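Long-range contacts in succinylglutamate desuccinylase (Vibrio parahaemolyticus, PDB 2BCO), which probably hydrolyses N-succinyl-L-glutamate to succinate and glutamate with the help of one zinc ion per subunit, the last step of arginine breakdown by the AST pathway: residues V281-S286 and I310-R315; C156-S161 and G221-I226; F166-K171 and A192-N197. All coordinates share one frame; numbering follows the deposited sequence.

Interaction 1 (V281-S286 and I310-R315); sequences VENFTS and IVFPNR
A G1 beta bulge opens this short antiparallel pairing: Phe284 and Thr285 both face Ile310 across the strands. Thr285 O accepts the amide of Ile310 N at 2.9 Å. In return Ile310 O receives two weak bonds, from Phe284 N at 2.7 Å and from Thr285 N at 3.4 Å, the forked pattern of a bulge. Phe284 occupies the first bulge position with positive phi (63°), and Thr285 OG1 bonds back to Glu282 O at 2.7 Å across the type II-like turn Glu282-Thr285, whose third position is Phe284.

Beyond the bridge the side chain of Asn283 takes over from the backbone. Its OD1 accepts Phe312 N at 2.7 Å in a nearly straight bond (169°). Val311 is shared between two aromatic rings: chi1 of 178° sets its two methyls apart, CG2 over the Phe284 face, 3.7 Å from the ring centroid, and CG1 over a face of Phe312 in its own segment. Val281 CG1 meets Pro313 CG at 4.1 Å, crossing it obliquely.

Phe312 in turn leans on Phe166 and Val168 near the predicted active-site residue Glu219. Bulge and asparagine bond together join two segments of the AstE/AspA barrel-sandwich hybrid domain where it meets the catalytic domain.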
# COMPACT_ATOMS: atom_id res chain seq x y z
N VAL A 281 6.80 14.31 -14.60
CA VAL A 281 6.53 15.24 -13.51
C VAL A 281 6.55 14.48 -12.18
O VAL A 281 5.96 13.41 -12.05
CB VAL A 281 5.14 15.89 -13.70
CG1 VAL A 281 4.07 14.81 -13.78
CG2 VAL A 281 4.86 16.87 -12.58
N GLU A 282 7.23 15.04 -11.19
CA GLU A 282 7.34 14.39 -9.88
C GLU A 282 6.10 14.54 -9.01
O GLU A 282 5.35 15.51 -9.14
CB GLU A 282 8.55 14.96 -9.12
CG GLU A 282 9.91 14.44 -9.58
CD GLU A 282 11.08 15.10 -8.86
OE1 GLU A 282 10.98 15.38 -7.65
OE2 GLU A 282 12.13 15.33 -9.51
N ASN A 283 5.87 13.55 -8.15
CA ASN A 283 4.75 13.62 -7.22
C ASN A 283 5.13 14.69 -6.21
O ASN A 283 6.32 14.89 -5.92
CB ASN A 283 4.53 12.29 -6.49
CG ASN A 283 3.57 11.37 -7.24
OD1 ASN A 283 2.55 11.81 -7.75
ND2 ASN A 283 3.90 10.08 -7.28
N PHE A 284 4.14 15.39 -5.69
CA PHE A 284 4.36 16.47 -4.74
C PHE A 284 5.14 17.63 -5.33
O PHE A 284 5.96 18.24 -4.65
CB PHE A 284 5.07 15.98 -3.48
CG PHE A 284 4.27 15.00 -2.68
CD1 PHE A 284 4.37 13.63 -2.93
CD2 PHE A 284 3.38 15.44 -1.71
CE1 PHE A 284 3.60 12.71 -2.21
CE2 PHE A 284 2.60 14.53 -0.99
CZ PHE A 284 2.71 13.17 -1.24
N THR A 285 4.91 17.92 -6.60
CA THR A 285 5.56 19.05 -7.25
C THR A 285 4.68 20.23 -6.84
O THR A 285 3.49 20.26 -7.13
CB THR A 285 5.58 18.91 -8.79
OG1 THR A 285 6.52 17.89 -9.16
CG2 THR A 285 5.99 20.22 -9.45
N SER A 286 5.28 21.21 -6.17
CA SER A 286 4.54 22.37 -5.69
C SER A 286 4.38 23.49 -6.70
O SER A 286 5.05 23.53 -7.73
CB SER A 286 5.20 22.93 -4.42
OG SER A 286 6.52 23.36 -4.68
N ILE A 310 0.99 18.94 -6.47
CA ILE A 310 0.19 17.99 -7.22
C ILE A 310 0.67 16.57 -6.94
O ILE A 310 1.86 16.33 -6.84
CB ILE A 310 0.26 18.32 -8.73
CG1 ILE A 310 -0.77 17.48 -9.48
CG2 ILE A 310 1.66 18.07 -9.27
CD1 ILE A 310 -1.09 18.05 -10.85
N VAL A 311 -0.28 15.64 -6.82
CA VAL A 311 0.04 14.23 -6.56
C VAL A 311 -0.77 13.31 -7.48
O VAL A 311 -1.96 13.54 -7.71
CB VAL A 311 -0.28 13.86 -5.08
CG1 VAL A 311 0.01 12.39 -4.84
CG2 VAL A 311 0.55 14.70 -4.14
N PHE A 312 -0.14 12.26 -8.00
CA PHE A 312 -0.83 11.31 -8.89
C PHE A 312 -1.43 11.98 -10.12
O PHE A 312 -2.64 11.92 -10.34
CB PHE A 312 -1.96 10.58 -8.14
CG PHE A 312 -1.53 9.88 -6.89
CD1 PHE A 312 -2.26 10.00 -5.71
CD2 PHE A 312 -0.38 9.08 -6.87
CE1 PHE A 312 -1.88 9.33 -4.54
CE2 PHE A 312 0.01 8.40 -5.71
CZ PHE A 312 -0.73 8.53 -4.55
N PRO A 313 -0.61 12.64 -10.95
CA PRO A 313 -1.17 13.28 -12.14
C PRO A 313 -1.36 12.24 -13.24
O PRO A 313 -0.54 11.34 -13.40
CB PRO A 313 -0.10 14.30 -12.54
CG PRO A 313 0.76 14.44 -11.31
CD PRO A 313 0.79 13.06 -10.73
N ASN A 314 -2.45 12.35 -14.00
CA ASN A 314 -2.72 11.41 -15.09
C ASN A 314 -3.62 12.07 -16.13
O ASN A 314 -4.82 12.21 -15.92
CB ASN A 314 -3.39 10.14 -14.55
CG ASN A 314 -3.37 9.00 -15.54
OD1 ASN A 314 -3.62 9.19 -16.74
ND2 ASN A 314 -3.07 7.80 -15.06
N ARG A 315 -3.02 12.47 -17.25
CA ARG A 315 -3.75 13.13 -18.33
C ARG A 315 -4.55 12.18 -19.22
O ARG A 315 -5.39 12.62 -20.01
CB ARG A 315 -2.77 13.93 -19.19
CG ARG A 315 -1.73 13.08 -19.92
CD ARG A 315 -0.61 13.96 -20.46
NE ARG A 315 0.38 13.22 -21.23
CZ ARG A 315 0.17 12.71 -22.44
NH1 ARG A 315 -1.00 12.87 -23.04
NH2 ARG A 315 1.14 12.05 -23.06

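Interaction 2 (C156-S161 and G221-I226); sequences CAIRGS and GRVARI
Ala157 and Arg222 form a single parallel beta bridge where strand 149-157 ends and the chain leaving strand 214-220 turns a corner at Gly221, beside the zinc site of the catalytic domain. Ala157 N donates to Gly221 O at 2.8 Å, the one strong direct hydrogen bond across the contact. Gly221 itself has a positive phi, a conformation that favours glycine.

Ala157 O has more partners. Val223 N reaches it only weakly, at 3.4 Å and with a bent angle of 129°, and the CA-H of Arg222 also points at this oxygen. A water also lies 2.5 Å from Ala157 O, as donor, though so short a distance is doubtful at this resolution. The same water accepts Arg222 NE at 2.7 Å and, weakly, Val223 N, bridging carbonyl, side chain and backbone amide.

Arg222 bends at chi2 and chi3 (-83° and -72°), folding its guanidinium back over the 159-160 peptide. One face lies on Arg159 C and Gly160 N, whereas the water sits at the edge in the plane of the group. Arg159 O is near NE, but the angle is too poor for a bond; the group is placed by this face-on packing and by the water bonded to NE.

Arg159 is turned the other way: its NH1 bonds to the carbonyls of Val281 and Asp279. Cys156 N donates to the zinc ligand Glu66 OE1, a second-shell bond that probably helps orient that carboxylate. The Cys156 side chain faces Arg222 and Val223, with SG beside the backbone carbonyl of Arg222, and Cys156 CB meets Val223 CG1 at 4.1 Å.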
# COMPACT_ATOMS: atom_id res chain seq x y z
N CYS A 156 5.22 0.84 -5.25
CA CYS A 156 6.39 1.62 -5.67
C CYS A 156 5.83 2.71 -6.58
O CYS A 156 4.90 2.46 -7.34
CB CYS A 156 7.38 0.78 -6.47
SG CYS A 156 8.23 -0.47 -5.52
N ALA A 157 6.39 3.91 -6.49
CA ALA A 157 5.93 5.02 -7.32
C ALA A 157 6.41 4.84 -8.76
O ALA A 157 7.42 4.18 -9.01
CB ALA A 157 6.43 6.34 -6.76
N ILE A 158 5.68 5.44 -9.70
CA ILE A 158 6.03 5.35 -11.12
C ILE A 158 6.76 6.60 -11.59
O ILE A 158 7.21 6.67 -12.72
CB ILE A 158 4.79 5.16 -12.00
CG1 ILE A 158 3.80 6.30 -11.74
CG2 ILE A 158 4.16 3.79 -11.73
CD1 ILE A 158 2.61 6.32 -12.68
N ARG A 159 6.84 7.60 -10.72
CA ARG A 159 7.51 8.85 -11.04
C ARG A 159 8.31 9.29 -9.82
O ARG A 159 8.12 8.74 -8.73
CB ARG A 159 6.47 9.92 -11.40
CG ARG A 159 5.45 10.17 -10.30
CD ARG A 159 4.35 11.14 -10.72
NE ARG A 159 3.49 10.61 -11.78
CZ ARG A 159 3.72 10.75 -13.08
NH1 ARG A 159 4.79 11.40 -13.52
NH2 ARG A 159 2.88 10.21 -13.96
N GLY A 160 9.19 10.26 -10.00
CA GLY A 160 10.02 10.73 -8.90
C GLY A 160 9.29 11.61 -7.91
O GLY A 160 8.15 12.01 -8.13
N SER A 161 9.94 11.92 -6.80
CA SER A 161 9.34 12.77 -5.78
C SER A 161 10.36 13.22 -4.73
O SER A 161 11.38 12.57 -4.51
CB SER A 161 8.21 12.01 -5.08
OG SER A 161 7.64 12.81 -4.06
N GLY A 221 9.83 3.60 -2.75
CA GLY A 221 10.76 3.74 -3.85
C GLY A 221 10.10 3.78 -5.21
O GLY A 221 8.92 4.11 -5.34
N ARG A 222 10.88 3.42 -6.22
CA ARG A 222 10.44 3.43 -7.62
C ARG A 222 10.43 2.01 -8.16
O ARG A 222 10.96 1.10 -7.52
CB ARG A 222 11.41 4.28 -8.45
CG ARG A 222 11.56 5.71 -7.95
CD ARG A 222 10.43 6.56 -8.49
NE ARG A 222 10.60 6.81 -9.93
CZ ARG A 222 11.49 7.64 -10.44
NH1 ARG A 222 12.30 8.33 -9.64
NH2 ARG A 222 11.59 7.79 -11.76
N VAL A 223 9.84 1.83 -9.34
CA VAL A 223 9.79 0.51 -9.95
C VAL A 223 11.14 0.14 -10.59
O VAL A 223 11.82 0.99 -11.16
CB VAL A 223 8.68 0.41 -11.04
CG1 VAL A 223 7.40 1.04 -10.53
CG2 VAL A 223 9.13 1.08 -12.32
N ALA A 224 11.51 -1.13 -10.47
CA ALA A 224 12.74 -1.64 -11.05
C ALA A 224 12.62 -3.15 -11.03
O ALA A 224 11.79 -3.69 -10.30
CB ALA A 224 13.96 -1.19 -10.24
N ARG A 225 13.43 -3.83 -11.83
CA ARG A 225 13.37 -5.28 -11.88
C ARG A 225 13.85 -5.89 -10.57
O ARG A 225 14.51 -5.23 -9.77
CB ARG A 225 14.23 -5.82 -13.03
CG ARG A 225 14.01 -5.12 -14.37
CD ARG A 225 14.85 -5.73 -15.49
NE ARG A 225 14.63 -5.03 -16.75
CZ ARG A 225 15.26 -3.93 -17.12
NH1 ARG A 225 16.19 -3.37 -16.34
NH2 ARG A 225 14.94 -3.34 -18.26
N ILE A 226 13.49 -7.15 -10.36
CA ILE A 226 13.91 -7.88 -9.19
C ILE A 226 15.45 -8.02 -9.24
O ILE A 226 16.02 -8.34 -10.29
CB ILE A 226 13.24 -9.27 -9.17
CG1 ILE A 226 11.73 -9.11 -8.98
CG2 ILE A 226 13.87 -10.14 -8.11
CD1 ILE A 226 10.94 -10.43 -8.94
O HOH W 1 9.12 4.71 -10.81

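Interaction 3 (F166-K171 and A192-N197); sequences FAVSPK and AVLLSN
Four backbone hydrogen bonds run between Phe166-Ser169 and Ala192-Ser196, alternating in direction as in a parallel sheet. Ala167 N donates to Ala192 O and Ala167 O accepts Leu194 N at 2.6 Å; farther along, Ser169 N donates to Leu194 O and Ser169 O accepts Ser196 N at 2.9 Å. The strand directions differ by 21°.

Side chains pair on both faces. Val168 CG2 meets Leu194 CB at 4.2 Å, and Val168 CG1, anti to the backbone N (chi1 176°), comes to 3.4 Å from Ser196 OG. Among the residues on the other face, Ser169 CB packs against Leu195 CD2 at 3.9 Å. Past the strand ends Lys171 lies alongside Ser196 and Asn197, its CD 3.6 Å from Ser196 O. A water donates to that carbonyl and weakly accepts Lys171 NZ.

In the next shell, Arg177 ties both segments together through NE to Ser169 OG and NH2 to Ser196 O. Strands 214-220 and 258-267 flank the pair, and Phe166 touches the predicted active-site residue Glu219 on the former. With helix 179-188 as the connection, the two parallel strands make a beta-alpha-beta unit in the sheet of this zinc-dependent catalytic domain.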
# COMPACT_ATOMS: atom_id res chain seq x y z
N PHE A 166 6.36 7.47 0.93
CA PHE A 166 5.18 8.15 1.44
C PHE A 166 4.03 7.16 1.46
O PHE A 166 4.12 6.09 0.86
CB PHE A 166 4.85 9.41 0.62
CG PHE A 166 4.27 9.16 -0.75
CD1 PHE A 166 2.89 9.04 -0.93
CD2 PHE A 166 5.09 9.15 -1.88
CE1 PHE A 166 2.34 8.92 -2.21
CE2 PHE A 166 4.54 9.02 -3.17
CZ PHE A 166 3.16 8.91 -3.33
N ALA A 167 2.96 7.50 2.16
CA ALA A 167 1.82 6.60 2.27
C ALA A 167 0.50 7.32 2.11
O ALA A 167 0.42 8.55 2.26
CB ALA A 167 1.86 5.88 3.62
N VAL A 168 -0.53 6.55 1.82
CA VAL A 168 -1.87 7.09 1.65
C VAL A 168 -2.83 6.37 2.59
O VAL A 168 -2.95 5.15 2.55
CB VAL A 168 -2.35 6.91 0.19
CG1 VAL A 168 -3.78 7.39 0.06
CG2 VAL A 168 -1.44 7.67 -0.75
N SER A 169 -3.50 7.14 3.44
CA SER A 169 -4.47 6.60 4.39
C SER A 169 -5.88 6.78 3.83
O SER A 169 -6.33 7.90 3.62
CB SER A 169 -4.35 7.33 5.73
OG SER A 169 -5.31 6.85 6.65
N PRO A 170 -6.60 5.66 3.60
CA PRO A 170 -7.96 5.64 3.06
C PRO A 170 -8.98 6.42 3.87
O PRO A 170 -8.82 6.62 5.07
CB PRO A 170 -8.31 4.15 3.03
CG PRO A 170 -6.99 3.48 2.97
CD PRO A 170 -6.18 4.29 3.95
N LYS A 171 -10.04 6.84 3.18
CA LYS A 171 -11.13 7.60 3.77
C LYS A 171 -12.29 6.67 4.07
O LYS A 171 -12.86 6.06 3.17
CB LYS A 171 -11.60 8.69 2.80
CG LYS A 171 -12.76 9.53 3.33
CD LYS A 171 -12.34 10.26 4.59
CE LYS A 171 -13.41 11.24 5.03
NZ LYS A 171 -12.93 12.03 6.20
N ALA A 192 6.27 10.99 4.30
CA ALA A 192 4.99 11.68 4.34
C ALA A 192 3.80 10.74 4.21
O ALA A 192 3.91 9.65 3.66
CB ALA A 192 4.94 12.72 3.23
N VAL A 193 2.67 11.19 4.76
CA VAL A 193 1.43 10.42 4.68
C VAL A 193 0.32 11.34 4.17
O VAL A 193 0.12 12.43 4.70
CB VAL A 193 0.99 9.85 6.04
CG1 VAL A 193 -0.19 8.90 5.84
CG2 VAL A 193 2.15 9.11 6.69
N LEU A 194 -0.37 10.89 3.14
CA LEU A 194 -1.47 11.66 2.55
C LEU A 194 -2.77 11.07 3.13
O LEU A 194 -3.02 9.87 3.02
CB LEU A 194 -1.45 11.51 1.02
CG LEU A 194 -2.13 12.55 0.13
CD1 LEU A 194 -2.65 11.86 -1.12
CD2 LEU A 194 -3.27 13.26 0.85
N LEU A 195 -3.58 11.91 3.76
CA LEU A 195 -4.84 11.47 4.33
C LEU A 195 -5.93 11.69 3.28
O LEU A 195 -6.28 12.82 2.98
CB LEU A 195 -5.17 12.30 5.58
CG LEU A 195 -4.10 12.34 6.67
CD1 LEU A 195 -4.55 13.27 7.77
CD2 LEU A 195 -3.85 10.94 7.20
N SER A 196 -6.45 10.61 2.70
CA SER A 196 -7.49 10.76 1.68
C SER A 196 -8.74 11.42 2.24
O SER A 196 -9.05 11.27 3.42
CB SER A 196 -7.88 9.39 1.10
OG SER A 196 -6.83 8.84 0.34
N ASN A 197 -9.45 12.17 1.40
CA ASN A 197 -10.69 12.82 1.83
C ASN A 197 -11.86 12.25 1.04
O ASN A 197 -12.97 12.73 1.16
CB ASN A 197 -10.61 14.35 1.63
CG ASN A 197 -10.78 14.76 0.17
OD1 ASN A 197 -10.40 14.02 -0.74
ND2 ASN A 197 -11.33 15.95 -0.06
O HOH W 2 -9.78 12.80 5.61

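Interactions 1 and 3 are largely buried, whereas interaction 2 is partly open, with a water inside its bonding; the water of interaction 3 lies past the strand ends. Interactions 2 and 3 belong to the catalytic domain, with 3 nested in the chain loop that 2 closes; interaction 1 lies in the hybrid domain. Interactions 1 and 2 each rest on one bridge, antiparallel and parallel respectively, against the run of parallel bridges in 166-171 with 192-197. Interaction 1 is one place where the domains meet: its Asn283 N and Val281 O bond to Gly160 O and Arg159 NH1 of interaction 2, while Phe284 and Phe312 pack against Phe166 of interaction 3. Interactions 2 and 3 do not touch.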